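PDB 4FD5: arylalkylamine N-Acetyltransferase 2 from Aedes aegypti, which probably transfers acyl groups from CoA thioesters, acetyl-CoA among them, to the amino group of arylalkylamines such as dopamine and serotonin. Local coordinates for residues R10-S15 with S65-S70; Q28-D33 with I133-V138; D72-G77 with D139-G144; K129-R134 with R162-M167. One frame throughout, in Å; residues are numbered along the deposited sequence.

Contact 1 of 4, residues R10-S15 with S65-S70; sequences RFETIS and SIMAIS
R10 pairs with I69 at the outer end of an antiparallel ladder that places strand 10-13 beside strand 66-69, at one margin of the mixed GNAT sheet. R10 N reaches I69 O and I69 N returns to R10 O, both at 2.9 Å, a hydrogen-bonded pair. The arginine side chain runs alongside the isoleucine, and I69 CG2 lies 3.4 Å above one face of the R10 guanidinium, whose edge is taken by E12 OE2 in a salt bridge 3.1 Å from R10 NE. Arginine suits this exposed end because the weakly hydrated guanidinium face can cover an aliphatic branch while the N-H edge keeps polar partners. F11, in a non-hydrogen-bonded pair with A68, points to the face shared with T13 and I66, where helix 147-161 packs; its CE2 is 3.6 Å from A68 CB, the small alanine leaving room for a ring that also meets L147 and K150. E12 forms the next hydrogen-bonded pair, with M67, and its CB meets M67 CE. T13 faces I66 without such bonds. I14 leaves the strand, yet its N still bonds to S65 O. Its CG1 leans on M67 CB at 3.8 Å, and its CD1 ends 3.7 Å from S65 CB.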
loop_
_atom_site.group_PDB
_atom_site.type_symbol
_atom_site.label_atom_id
_atom_site.label_comp_id
_atom_site.label_asym_id
_atom_site.label_seq_id
_atom_site.Cartn_x
_atom_site.Cartn_y
_atom_site.Cartn_z
ATOM N N ARG A 10 -11.819 17.930 0.877
ATOM C CA ARG A 10 -10.574 18.633 0.647
ATOM C C ARG A 10 -9.455 17.594 0.613
ATOM O O ARG A 10 -9.533 16.582 1.306
ATOM C CB ARG A 10 -10.357 19.606 1.808
ATOM C CG ARG A 10 -9.263 20.607 1.625
ATOM C CD ARG A 10 -9.330 21.670 2.723
ATOM N NE ARG A 10 -9.051 21.136 4.059
ATOM C CZ ARG A 10 -9.982 20.801 4.950
ATOM N NH1 ARG A 10 -11.269 20.936 4.657
ATOM N NH2 ARG A 10 -9.627 20.327 6.139
ATOM N N PHE A 11 -8.439 17.823 -0.207
ATOM C CA PHE A 11 -7.265 16.938 -0.230
ATOM C C PHE A 11 -6.061 17.679 0.314
ATOM O O PHE A 11 -5.795 18.828 -0.071
ATOM C CB PHE A 11 -6.994 16.399 -1.641
ATOM C CG PHE A 11 -8.116 15.580 -2.181
ATOM C CD1 PHE A 11 -9.141 16.179 -2.893
ATOM C CD2 PHE A 11 -8.178 14.219 -1.945
ATOM C CE1 PHE A 11 -10.193 15.433 -3.380
ATOM C CE2 PHE A 11 -9.232 13.463 -2.426
ATOM C CZ PHE A 11 -10.241 14.071 -3.143
ATOM N N GLU A 12 -5.344 17.029 1.226
ATOM C CA GLU A 12 -4.201 17.660 1.878
ATOM C C GLU A 12 -3.076 16.656 2.068
ATOM O O GLU A 12 -3.322 15.467 2.213
ATOM C CB GLU A 12 -4.598 18.193 3.257
ATOM C CG GLU A 12 -5.794 19.148 3.275
ATOM C CD GLU A 12 -5.467 20.505 2.681
ATOM O OE1 GLU A 12 -4.266 20.823 2.536
ATOM O OE2 GLU A 12 -6.413 21.258 2.362
ATOM N N THR A 13 -1.843 17.143 2.097
ATOM C CA THR A 13 -0.722 16.292 2.499
ATOM C C THR A 13 -0.865 16.029 3.999
ATOM O O THR A 13 -1.219 16.935 4.748
ATOM C CB THR A 13 0.622 16.977 2.185
ATOM O OG1 THR A 13 0.701 17.257 0.778
ATOM C CG2 THR A 13 1.794 16.086 2.602
ATOM N N ILE A 14 -0.602 14.800 4.451
ATOM C CA ILE A 14 -0.853 14.453 5.851
ATOM C C ILE A 14 0.288 14.911 6.731
ATOM O O ILE A 14 1.425 14.465 6.562
ATOM C CB ILE A 14 -1.059 12.931 6.053
ATOM C CG1 ILE A 14 -2.145 12.436 5.087
ATOM C CG2 ILE A 14 -1.468 12.646 7.503
ATOM C CD1 ILE A 14 -2.442 10.950 5.170
ATOM N N SER A 15 -0.030 15.813 7.654
ATOM C CA SER A 15 0.939 16.367 8.598
ATOM C C SER A 15 0.835 15.634 9.921
ATOM O O SER A 15 -0.119 14.898 10.156
ATOM C CB SER A 15 0.664 17.859 8.814
ATOM O OG SER A 15 -0.523 18.028 9.567
ATOM N N SER A 65 2.167 11.538 1.907
ATOM C CA SER A 65 0.851 10.901 1.939
ATOM C C SER A 65 -0.262 11.936 1.785
ATOM O O SER A 65 -0.100 13.088 2.180
ATOM C CB SER A 65 0.658 10.132 3.247
ATOM O OG SER A 65 1.657 9.132 3.376
ATOM N N ILE A 66 -1.404 11.510 1.238
ATOM C CA ILE A 66 -2.530 12.420 1.000
ATOM C C ILE A 66 -3.755 11.942 1.777
ATOM O O ILE A 66 -4.008 10.748 1.852
ATOM C CB ILE A 66 -2.915 12.418 -0.487
ATOM C CG1 ILE A 66 -1.703 12.697 -1.378
ATOM C CG2 ILE A 66 -4.056 13.404 -0.751
ATOM C CD1 ILE A 66 -1.166 14.063 -1.255
ATOM N N MET A 67 -4.487 12.863 2.395
ATOM C CA MET A 67 -5.787 12.557 2.967
ATOM C C MET A 67 -6.887 13.331 2.254
ATOM O O MET A 67 -6.688 14.471 1.774
ATOM C CB MET A 67 -5.835 12.878 4.471
ATOM C CG MET A 67 -5.458 14.299 4.794
ATOM S SD MET A 67 -5.450 14.543 6.584
ATOM C CE MET A 67 -5.106 16.313 6.642
ATOM N N ALA A 68 -8.034 12.671 2.161
ATOM C CA ALA A 68 -9.285 13.309 1.830
ATOM C C ALA A 68 -10.006 13.525 3.146
ATOM O O ALA A 68 -10.289 12.572 3.902
ATOM C CB ALA A 68 -10.122 12.416 0.912
ATOM N N ILE A 69 -10.290 14.794 3.408
ATOM C CA ILE A 69 -10.856 15.203 4.682
ATOM C C ILE A 69 -12.142 16.018 4.452
ATOM O O ILE A 69 -12.203 16.872 3.571
ATOM C CB ILE A 69 -9.767 15.945 5.517
ATOM C CG1 ILE A 69 -10.245 16.198 6.938
ATOM C CG2 ILE A 69 -9.348 17.214 4.851
ATOM C CD1 ILE A 69 -9.103 16.565 7.879
ATOM N N SER A 70 -13.174 15.712 5.222
ATOM C CA SER A 70 -14.486 16.313 5.003
ATOM C C SER A 70 -14.596 17.677 5.676
ATOM O O SER A 70 -13.680 18.101 6.382
ATOM C CB SER A 70 -15.594 15.385 5.496
ATOM O OG SER A 70 -15.539 15.238 6.900
HETATM O O HOH W 1 2.570 12.414 4.905
#

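Contact 2 of 4, residues Q28-D33 with I133-V138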
loop_
_atom_site.group_PDB
_atom_site.type_symbol
_atom_site.label_atom_id
_atom_site.label_comp_id
_atom_site.label_asym_id
_atom_site.label_seq_id
_atom_site.Cartn_x
_atom_site.Cartn_y
_atom_site.Cartn_z
ATOM N N GLN A 28 -9.751 1.140 11.821
ATOM C CA GLN A 28 -11.184 0.938 11.816
ATOM C C GLN A 28 -11.634 0.460 10.464
ATOM O O GLN A 28 -12.636 -0.254 10.361
ATOM C CB GLN A 28 -11.933 2.216 12.192
ATOM C CG GLN A 28 -11.783 2.618 13.649
ATOM C CD GLN A 28 -12.437 1.635 14.603
ATOM O OE1 GLN A 28 -13.419 0.967 14.257
ATOM N NE2 GLN A 28 -11.892 1.537 15.808
ATOM N N THR A 29 -10.902 0.831 9.415
ATOM C CA THR A 29 -11.503 0.646 8.100
ATOM C C THR A 29 -10.678 -0.206 7.166
ATOM O O THR A 29 -11.210 -0.762 6.198
ATOM C CB THR A 29 -11.829 1.992 7.387
ATOM O OG1 THR A 29 -10.616 2.645 7.007
ATOM C CG2 THR A 29 -12.634 2.908 8.275
ATOM N N PHE A 30 -9.386 -0.320 7.456
ATOM C CA PHE A 30 -8.473 -0.848 6.463
ATOM C C PHE A 30 -7.758 -2.129 6.853
ATOM O O PHE A 30 -7.813 -3.105 6.128
ATOM C CB PHE A 30 -7.441 0.200 6.050
ATOM C CG PHE A 30 -6.483 -0.295 5.013
ATOM C CD1 PHE A 30 -6.841 -0.299 3.668
ATOM C CD2 PHE A 30 -5.236 -0.781 5.375
ATOM C CE1 PHE A 30 -5.974 -0.763 2.708
ATOM C CE2 PHE A 30 -4.356 -1.244 4.411
ATOM C CZ PHE A 30 -4.727 -1.241 3.071
ATOM N N PHE A 31 -7.065 -2.105 7.988
ATOM C CA PHE A 31 -6.096 -3.148 8.311
ATOM C C PHE A 31 -6.712 -4.550 8.285
ATOM O O PHE A 31 -6.154 -5.455 7.684
ATOM C CB PHE A 31 -5.480 -2.894 9.690
ATOM C CG PHE A 31 -4.441 -1.788 9.728
ATOM C CD1 PHE A 31 -3.573 -1.571 8.667
ATOM C CD2 PHE A 31 -4.323 -0.992 10.861
ATOM C CE1 PHE A 31 -2.608 -0.572 8.728
ATOM C CE2 PHE A 31 -3.350 0.008 10.935
ATOM C CZ PHE A 31 -2.504 0.226 9.861
ATOM N N ALA A 32 -7.857 -4.728 8.939
ATOM C CA ALA A 32 -8.467 -6.057 9.042
ATOM C C ALA A 32 -9.128 -6.523 7.738
ATOM O O ALA A 32 -9.393 -7.709 7.566
ATOM C CB ALA A 32 -9.475 -6.092 10.183
ATOM N N ASP A 33 -9.378 -5.582 6.831
ATOM C CA ASP A 33 -10.095 -5.846 5.579
ATOM C C ASP A 33 -9.152 -6.108 4.394
ATOM O O ASP A 33 -9.557 -6.633 3.361
ATOM C CB ASP A 33 -10.972 -4.629 5.280
ATOM C CG ASP A 33 -12.137 -4.944 4.372
ATOM O OD1 ASP A 33 -12.673 -6.070 4.437
ATOM O OD2 ASP A 33 -12.529 -4.039 3.606
ATOM N N ILE A 133 2.993 3.890 -3.643
ATOM C CA ILE A 133 1.674 3.948 -3.023
ATOM C C ILE A 133 1.545 2.681 -2.186
ATOM O O ILE A 133 1.578 1.571 -2.717
ATOM C CB ILE A 133 0.547 3.985 -4.076
ATOM C CG1 ILE A 133 0.684 5.194 -4.988
ATOM C CG2 ILE A 133 -0.831 4.021 -3.405
ATOM C CD1 ILE A 133 0.024 4.989 -6.352
ATOM N N ARG A 134 1.415 2.840 -0.873
ATOM C CA ARG A 134 1.429 1.694 0.029
ATOM C C ARG A 134 0.056 1.302 0.531
ATOM O O ARG A 134 -0.246 0.105 0.632
ATOM C CB ARG A 134 2.369 1.950 1.205
ATOM C CG ARG A 134 3.791 2.096 0.723
ATOM C CD ARG A 134 4.797 2.277 1.865
ATOM N NE ARG A 134 6.135 2.284 1.287
ATOM C CZ ARG A 134 7.213 2.834 1.837
ATOM N NH1 ARG A 134 7.145 3.423 3.026
ATOM N NH2 ARG A 134 8.369 2.783 1.182
ATOM N N ILE A 135 -0.750 2.303 0.889
ATOM C CA ILE A 135 -2.121 2.036 1.304
ATOM C C ILE A 135 -3.063 2.979 0.579
ATOM O O ILE A 135 -2.782 4.168 0.484
ATOM C CB ILE A 135 -2.313 2.257 2.822
ATOM C CG1 ILE A 135 -1.586 1.158 3.599
ATOM C CG2 ILE A 135 -3.795 2.281 3.174
ATOM C CD1 ILE A 135 -1.781 1.255 5.108
ATOM N N LEU A 136 -4.172 2.449 0.063
ATOM C CA LEU A 136 -5.247 3.277 -0.480
ATOM C C LEU A 136 -6.521 2.829 0.220
ATOM O O LEU A 136 -6.917 1.658 0.112
ATOM C CB LEU A 136 -5.365 3.076 -1.998
ATOM C CG LEU A 136 -6.519 3.782 -2.715
ATOM C CD1 LEU A 136 -6.416 5.293 -2.556
ATOM C CD2 LEU A 136 -6.504 3.385 -4.175
ATOM N N SER A 137 -7.150 3.753 0.939
ATOM C CA SER A 137 -8.243 3.400 1.851
ATOM C C SER A 137 -9.322 4.478 1.812
ATOM O O SER A 137 -9.004 5.663 1.865
ATOM C CB SER A 137 -7.690 3.281 3.286
ATOM O OG SER A 137 -8.733 2.995 4.202
ATOM N N VAL A 138 -10.591 4.079 1.683
ATOM C CA VAL A 138 -11.690 5.039 1.707
ATOM C C VAL A 138 -12.763 4.522 2.657
ATOM O O VAL A 138 -13.207 3.381 2.531
ATOM C CB VAL A 138 -12.307 5.243 0.303
ATOM C CG1 VAL A 138 -13.509 6.219 0.367
ATOM C CG2 VAL A 138 -11.254 5.733 -0.668
#
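S137 OG is held among several groups where segment 28-33, which carries the last part of helix 19-29, meets strand 129-138 of the GNAT sheet: it is hydrogen-bonded to H25 NE2, lies 3.4 Å from T29 OG1, and is covered by F30 CB at 3.6 Å. T29 OG1 itself bonds back to H25 O, so a small hydroxyl residue on each segment is tied to the same histidine. Serine suits this buried site because it brings one polar atom while leaving space for the phenylalanine next to it.

F30 carries most of the apolar contact. With CG anti to the backbone N (chi1 -179°), its ring reaches across to the strand, and I135 CG2 stands over the centre of one face, 3.6 Å from the centroid and 11° off the normal, a CH-pi contact. L136 O, 3.7 Å from F30 CE1, and S137 CB, near F30 CD1, approach the ring obliquely. F31 CD1 lies in the plane of the F30 ring at its edge, while the F31 side chain packs against L52 and S56 of helix 50-60.

A classic beta bulge lies here, R134 and I135 both facing L80 of strand 75-85. A bulge in this strand is a recurrent GNAT feature. On the other face of the sheet, L136 packs on L151 and I152 of helix 147-161. Beta-branched I135 serves two aromatics at once, CG2 over F30 and CD1 4.1 Å from F31 CE1.

Contact 3 of 4, residues D72-G77 with D139-G144; sequences DGDIAG and DSRFRG
The backbones meet at one point, where D139 N bonds to A76 O at 2.9 Å and joins strand 75-85 to the turn that follows strand 129-138; A76 also belongs to a classic beta bulge, facing A68 together with G77. The short 3-10 segment 140-142 then brings F142 back over A76. A76 CB sits 3.6 Å from the ring centroid, over one face, in a CH-pi contact; the single methyl of alanine fits closely against the ring.

D139 organises the charges. Its OD1 accepts R141 N at 2.9 Å, an Asx turn, and R141 NE at 3.0 Å, while OD2 takes R141 NH2 at 3.0 Å; the guanidinium thus grips the carboxylate side-on, and F142 CE1 lies over the guanidinium face. R141 NH1 reaches D74 OD2 at 3.5 Å, a weakly hydrogen-bonded salt bridge that extends the network to the residues leading into strand 75-85. A water donates to both I75 O and D139 OD2, adding a link between the segments.

R141 and G144 fit the RxxGxG signature of GNAT enzymes, whose loop wraps the CoA pyrophosphate in relatives. The Asx turn and side-on grip fix R141 relative to D139, and the two carboxylates probably stabilise its positive charge.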
loop_
_atom_site.group_PDB
_atom_site.type_symbol
_atom_site.label_atom_id
_atom_site.label_comp_id
_atom_site.label_asym_id
_atom_site.label_seq_id
_atom_site.Cartn_x
_atom_site.Cartn_y
_atom_site.Cartn_z
ATOM N N ASP A 72 -16.285 18.630 8.176
ATOM C CA ASP A 72 -16.233 18.551 9.635
ATOM C C ASP A 72 -14.930 17.927 10.140
ATOM O O ASP A 72 -14.812 17.579 11.316
ATOM C CB ASP A 72 -17.465 17.827 10.205
ATOM C CG ASP A 72 -17.618 16.411 9.678
ATOM O OD1 ASP A 72 -16.613 15.832 9.212
ATOM O OD2 ASP A 72 -18.744 15.864 9.746
ATOM N N GLY A 73 -13.956 17.783 9.241
ATOM C CA GLY A 73 -12.623 17.334 9.613
ATOM C C GLY A 73 -12.428 15.830 9.738
ATOM O O GLY A 73 -11.382 15.379 10.212
ATOM N N ASP A 74 -13.418 15.049 9.312
ATOM C CA ASP A 74 -13.309 13.590 9.312
ATOM C C ASP A 74 -12.411 13.083 8.182
ATOM O O ASP A 74 -12.444 13.610 7.073
ATOM C CB ASP A 74 -14.697 12.954 9.142
ATOM C CG ASP A 74 -15.597 13.165 10.346
ATOM O OD1 ASP A 74 -15.232 13.969 11.228
ATOM O OD2 ASP A 74 -16.665 12.522 10.385
ATOM N N ILE A 75 -11.615 12.061 8.469
ATOM C CA ILE A 75 -10.819 11.400 7.439
ATOM C C ILE A 75 -11.764 10.591 6.554
ATOM O O ILE A 75 -12.337 9.595 6.991
ATOM C CB ILE A 75 -9.734 10.467 8.063
ATOM C CG1 ILE A 75 -8.765 11.265 8.953
ATOM C CG2 ILE A 75 -8.960 9.702 6.977
ATOM C CD1 ILE A 75 -8.024 12.357 8.233
ATOM N N ALA A 76 -11.933 11.033 5.318
ATOM C CA ALA A 76 -12.778 10.299 4.374
ATOM C C ALA A 76 -11.966 9.203 3.708
ATOM O O ALA A 76 -12.490 8.127 3.378
ATOM C CB ALA A 76 -13.371 11.232 3.343
ATOM N N GLY A 77 -10.680 9.471 3.494
ATOM C CA GLY A 77 -9.849 8.418 2.918
ATOM C C GLY A 77 -8.395 8.830 2.909
ATOM O O GLY A 77 -8.102 9.998 3.131
ATOM N N ASP A 139 -13.137 5.356 3.620
ATOM C CA ASP A 139 -14.150 5.046 4.624
ATOM C C ASP A 139 -15.481 4.726 3.925
ATOM O O ASP A 139 -15.863 5.416 2.981
ATOM C CB ASP A 139 -14.309 6.254 5.557
ATOM C CG ASP A 139 -15.217 5.971 6.741
ATOM O OD1 ASP A 139 -16.408 5.675 6.520
ATOM O OD2 ASP A 139 -14.748 6.055 7.903
ATOM N N SER A 140 -16.160 3.671 4.361
ATOM C CA SER A 140 -17.396 3.243 3.696
ATOM C C SER A 140 -18.428 4.366 3.575
ATOM O O SER A 140 -19.209 4.388 2.614
ATOM C CB SER A 140 -18.019 2.030 4.399
ATOM O OG SER A 140 -18.414 2.363 5.724
ATOM N N ARG A 141 -18.452 5.284 4.540
ATOM C CA ARG A 141 -19.405 6.398 4.522
ATOM C C ARG A 141 -19.197 7.291 3.298
ATOM O O ARG A 141 -20.125 7.967 2.843
ATOM C CB ARG A 141 -19.301 7.236 5.810
ATOM C CG ARG A 141 -19.597 6.473 7.106
ATOM C CD ARG A 141 -19.259 7.307 8.345
ATOM N NE ARG A 141 -17.813 7.417 8.562
ATOM C CZ ARG A 141 -17.223 8.390 9.253
ATOM N NH1 ARG A 141 -17.947 9.359 9.798
ATOM N NH2 ARG A 141 -15.899 8.395 9.401
ATOM N N PHE A 142 -17.979 7.277 2.760
ATOM C CA PHE A 142 -17.566 8.225 1.737
ATOM C C PHE A 142 -17.347 7.590 0.367
ATOM O O PHE A 142 -16.836 8.235 -0.545
ATOM C CB PHE A 142 -16.294 8.981 2.180
ATOM C CG PHE A 142 -16.511 9.882 3.364
ATOM C CD1 PHE A 142 -16.297 9.429 4.657
ATOM C CD2 PHE A 142 -16.932 11.189 3.178
ATOM C CE1 PHE A 142 -16.501 10.266 5.744
ATOM C CE2 PHE A 142 -17.131 12.025 4.260
ATOM C CZ PHE A 142 -16.920 11.558 5.538
ATOM N N ARG A 143 -17.733 6.325 0.224
ATOM C CA ARG A 143 -17.572 5.635 -1.052
ATOM C C ARG A 143 -18.604 6.099 -2.065
ATOM O O ARG A 143 -19.633 6.657 -1.704
ATOM C CB ARG A 143 -17.636 4.123 -0.842
ATOM C CG ARG A 143 -16.410 3.605 -0.106
ATOM C CD ARG A 143 -16.569 2.181 0.389
ATOM N NE ARG A 143 -15.448 1.824 1.265
ATOM C CZ ARG A 143 -15.383 0.706 1.984
ATOM N NH1 ARG A 143 -16.369 -0.184 1.938
ATOM N NH2 ARG A 143 -14.327 0.473 2.757
ATOM N N GLY A 144 -18.308 5.877 -3.336
ATOM C CA GLY A 144 -19.186 6.336 -4.406
ATOM C C GLY A 144 -18.979 7.788 -4.811
ATOM O O GLY A 144 -19.714 8.313 -5.633
HETATM O O HOH W 2 -12.517 7.172 8.690
#

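Contact 4 of 4, residues K129-R134 with R162-M167; sequences KIFEIR and RGFQVM
Two torsions set F131 and F164 against each other: F131 swings its ring to the side away from its amide nitrogen (chi1 -170°), while chi1 -69° at F164 turns that ring toward strand 129-138. The result is a T-shaped pair, the edge of F131 toward the face of F164, with centroids 5.3 Å apart and planes at 81°. F131 CB also lies over that face. Across the opposite face runs K129, its chain extended beyond CG; CE stands 3.5 Å from the F164 centroid, and NZ, at 4.2 Å, adds a cation-pi contact. NZ makes a weak bond to R162 O as well, at 3.4 Å. Lysine fits here because its methylenes cover the aromatic face while its ammonium reaches the end of helix 147-161, where G163, with positive phi, closes the helix in a Schellman motif.

Beyond F164 the chain becomes a strand parallel to its partner. F131 N bonds to V166 O at 3.0 Å, and F131 pairs with M167, whose CE is 3.6 Å from F131 CD1 and also meets I133 CD1. Ahead of this pairing, a water donates to K129 O and accepts from Q165 N, linking strand 129-138 to the loop just before strand 166-171.

These strands, with helix 147-161 between them, form the beta-alpha-beta crossover of the GNAT core. F131 and F164 both touch A159 of that helix. F164 is thus packed on one face by the lysine chain and on the other by F131, and its pi face probably gives some stabilisation to the lysine charge.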
loop_
_atom_site.group_PDB
_atom_site.type_symbol
_atom_site.label_atom_id
_atom_site.label_comp_id
_atom_site.label_asym_id
_atom_site.label_seq_id
_atom_site.Cartn_x
_atom_site.Cartn_y
_atom_site.Cartn_z
ATOM N N LYS A 129 15.220 6.974 -7.206
ATOM C CA LYS A 129 14.155 6.976 -6.213
ATOM C C LYS A 129 12.818 6.728 -6.898
ATOM O O LYS A 129 12.637 7.055 -8.074
ATOM C CB LYS A 129 14.141 8.279 -5.396
ATOM C CG LYS A 129 13.619 9.502 -6.136
ATOM C CD LYS A 129 13.672 10.755 -5.252
ATOM C CE LYS A 129 12.970 11.939 -5.919
ATOM N NZ LYS A 129 13.148 13.244 -5.197
ATOM N N ILE A 130 11.903 6.109 -6.159
ATOM C CA ILE A 130 10.582 5.764 -6.685
ATOM C C ILE A 130 9.519 6.108 -5.658
ATOM O O ILE A 130 9.710 5.912 -4.461
ATOM C CB ILE A 130 10.502 4.266 -7.039
ATOM C CG1 ILE A 130 11.343 3.984 -8.292
ATOM C CG2 ILE A 130 9.042 3.827 -7.274
ATOM C CD1 ILE A 130 11.395 2.511 -8.696
ATOM N N PHE A 131 8.382 6.600 -6.143
ATOM C CA PHE A 131 7.274 7.003 -5.286
ATOM C C PHE A 131 6.320 5.817 -5.145
ATOM O O PHE A 131 5.715 5.392 -6.134
ATOM C CB PHE A 131 6.576 8.191 -5.951
ATOM C CG PHE A 131 5.546 8.881 -5.093
ATOM C CD1 PHE A 131 4.269 8.361 -4.961
ATOM C CD2 PHE A 131 5.835 10.096 -4.488
ATOM C CE1 PHE A 131 3.297 9.019 -4.187
ATOM C CE2 PHE A 131 4.875 10.772 -3.720
ATOM C CZ PHE A 131 3.600 10.236 -3.570
ATOM N N GLU A 132 6.191 5.287 -3.923
ATOM C CA GLU A 132 5.421 4.060 -3.699
ATOM C C GLU A 132 4.085 4.293 -2.992
ATOM O O GLU A 132 4.043 4.806 -1.868
ATOM C CB GLU A 132 6.259 3.028 -2.915
ATOM C CG GLU A 132 5.591 1.655 -2.838
ATOM C CD GLU A 132 6.364 0.659 -1.984
ATOM O OE1 GLU A 132 7.146 1.080 -1.088
ATOM O OE2 GLU A 132 6.166 -0.559 -2.205
ATOM N N ILE A 133 2.993 3.890 -3.643
ATOM C CA ILE A 133 1.674 3.948 -3.023
ATOM C C ILE A 133 1.545 2.681 -2.186
ATOM O O ILE A 133 1.578 1.571 -2.717
ATOM C CB ILE A 133 0.547 3.985 -4.076
ATOM C CG1 ILE A 133 0.684 5.194 -4.988
ATOM C CG2 ILE A 133 -0.831 4.021 -3.405
ATOM C CD1 ILE A 133 0.024 4.989 -6.352
ATOM N N ARG A 134 1.415 2.840 -0.873
ATOM C CA ARG A 134 1.429 1.694 0.029
ATOM C C ARG A 134 0.056 1.302 0.531
ATOM O O ARG A 134 -0.246 0.105 0.632
ATOM C CB ARG A 134 2.369 1.950 1.205
ATOM C CG ARG A 134 3.791 2.096 0.723
ATOM C CD ARG A 134 4.797 2.277 1.865
ATOM N NE ARG A 134 6.135 2.284 1.287
ATOM C CZ ARG A 134 7.213 2.834 1.837
ATOM N NH1 ARG A 134 7.145 3.423 3.026
ATOM N NH2 ARG A 134 8.369 2.783 1.182
ATOM N N ARG A 162 7.418 16.918 -6.483
ATOM C CA ARG A 162 8.610 16.553 -5.707
ATOM C C ARG A 162 9.749 15.979 -6.564
ATOM O O ARG A 162 10.775 15.550 -6.035
ATOM C CB ARG A 162 8.255 15.524 -4.627
ATOM C CG ARG A 162 7.353 16.024 -3.518
ATOM C CD ARG A 162 8.080 16.923 -2.514
ATOM N NE ARG A 162 7.133 17.369 -1.492
ATOM C CZ ARG A 162 6.888 16.713 -0.364
ATOM N NH1 ARG A 162 7.551 15.597 -0.084
ATOM N NH2 ARG A 162 5.997 17.178 0.496
ATOM N N GLY A 163 9.545 15.926 -7.875
ATOM C CA GLY A 163 10.599 15.541 -8.793
ATOM C C GLY A 163 10.682 14.060 -9.122
ATOM O O GLY A 163 11.673 13.605 -9.687
ATOM N N PHE A 164 9.658 13.295 -8.768
ATOM C CA PHE A 164 9.656 11.870 -9.107
ATOM C C PHE A 164 9.287 11.624 -10.562
ATOM O O PHE A 164 8.524 12.378 -11.164
ATOM C CB PHE A 164 8.709 11.086 -8.196
ATOM C CG PHE A 164 9.174 10.991 -6.779
ATOM C CD1 PHE A 164 8.947 12.025 -5.888
ATOM C CD2 PHE A 164 9.853 9.871 -6.340
ATOM C CE1 PHE A 164 9.375 11.933 -4.580
ATOM C CE2 PHE A 164 10.286 9.775 -5.029
ATOM C CZ PHE A 164 10.045 10.807 -4.149
ATOM N N GLN A 165 9.821 10.536 -11.116
ATOM C CA GLN A 165 9.538 10.138 -12.485
ATOM C C GLN A 165 8.821 8.797 -12.558
ATOM O O GLN A 165 8.246 8.453 -13.585
ATOM C CB GLN A 165 10.833 10.041 -13.282
ATOM C CG GLN A 165 11.599 11.338 -13.365
ATOM C CD GLN A 165 12.889 11.167 -14.119
ATOM O OE1 GLN A 165 12.951 11.419 -15.319
ATOM N NE2 GLN A 165 13.924 10.717 -13.427
ATOM N N VAL A 166 8.880 8.039 -11.469
ATOM C CA VAL A 166 8.258 6.716 -11.451
ATOM C C VAL A 166 7.454 6.488 -10.178
ATOM O O VAL A 166 7.917 6.779 -9.070
ATOM C CB VAL A 166 9.297 5.606 -11.620
ATOM C CG1 VAL A 166 8.649 4.226 -11.457
ATOM C CG2 VAL A 166 9.976 5.719 -12.986
ATOM N N MET A 167 6.248 5.952 -10.342
ATOM C CA MET A 167 5.443 5.526 -9.205
ATOM C C MET A 167 5.240 4.020 -9.253
ATOM O O MET A 167 5.236 3.426 -10.330
ATOM C CB MET A 167 4.072 6.200 -9.223
ATOM C CG MET A 167 4.083 7.729 -9.245
ATOM S SD MET A 167 2.420 8.409 -9.343
ATOM C CE MET A 167 1.891 8.327 -7.630
HETATM O O HOH W 3 11.674 8.956 -9.898
#

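How the contacts relate
All four contacts reach one mixed sheet. Contact 1 pairs its first two strands; contact 3 lies about 11 Å away, centre to centre, and touches it through backbone bonds of A68. The centres of contacts 2 and 3 are about 12 Å apart, the two being joined by V138 O and R143 NE where strand 129-138 runs into the turn. Contact 4 uses that strand's other end, sharing I133 and R134 with contact 2, their centres about 20 Å apart. Along the chain, contacts 1 and 2, 2 and 3, and 3 and 4 cross, whereas contact 1 closes before 3 and 4 open. Strand 129-138 thus ties helix 19-29, the RxxGxG turn and the crossover into one fold.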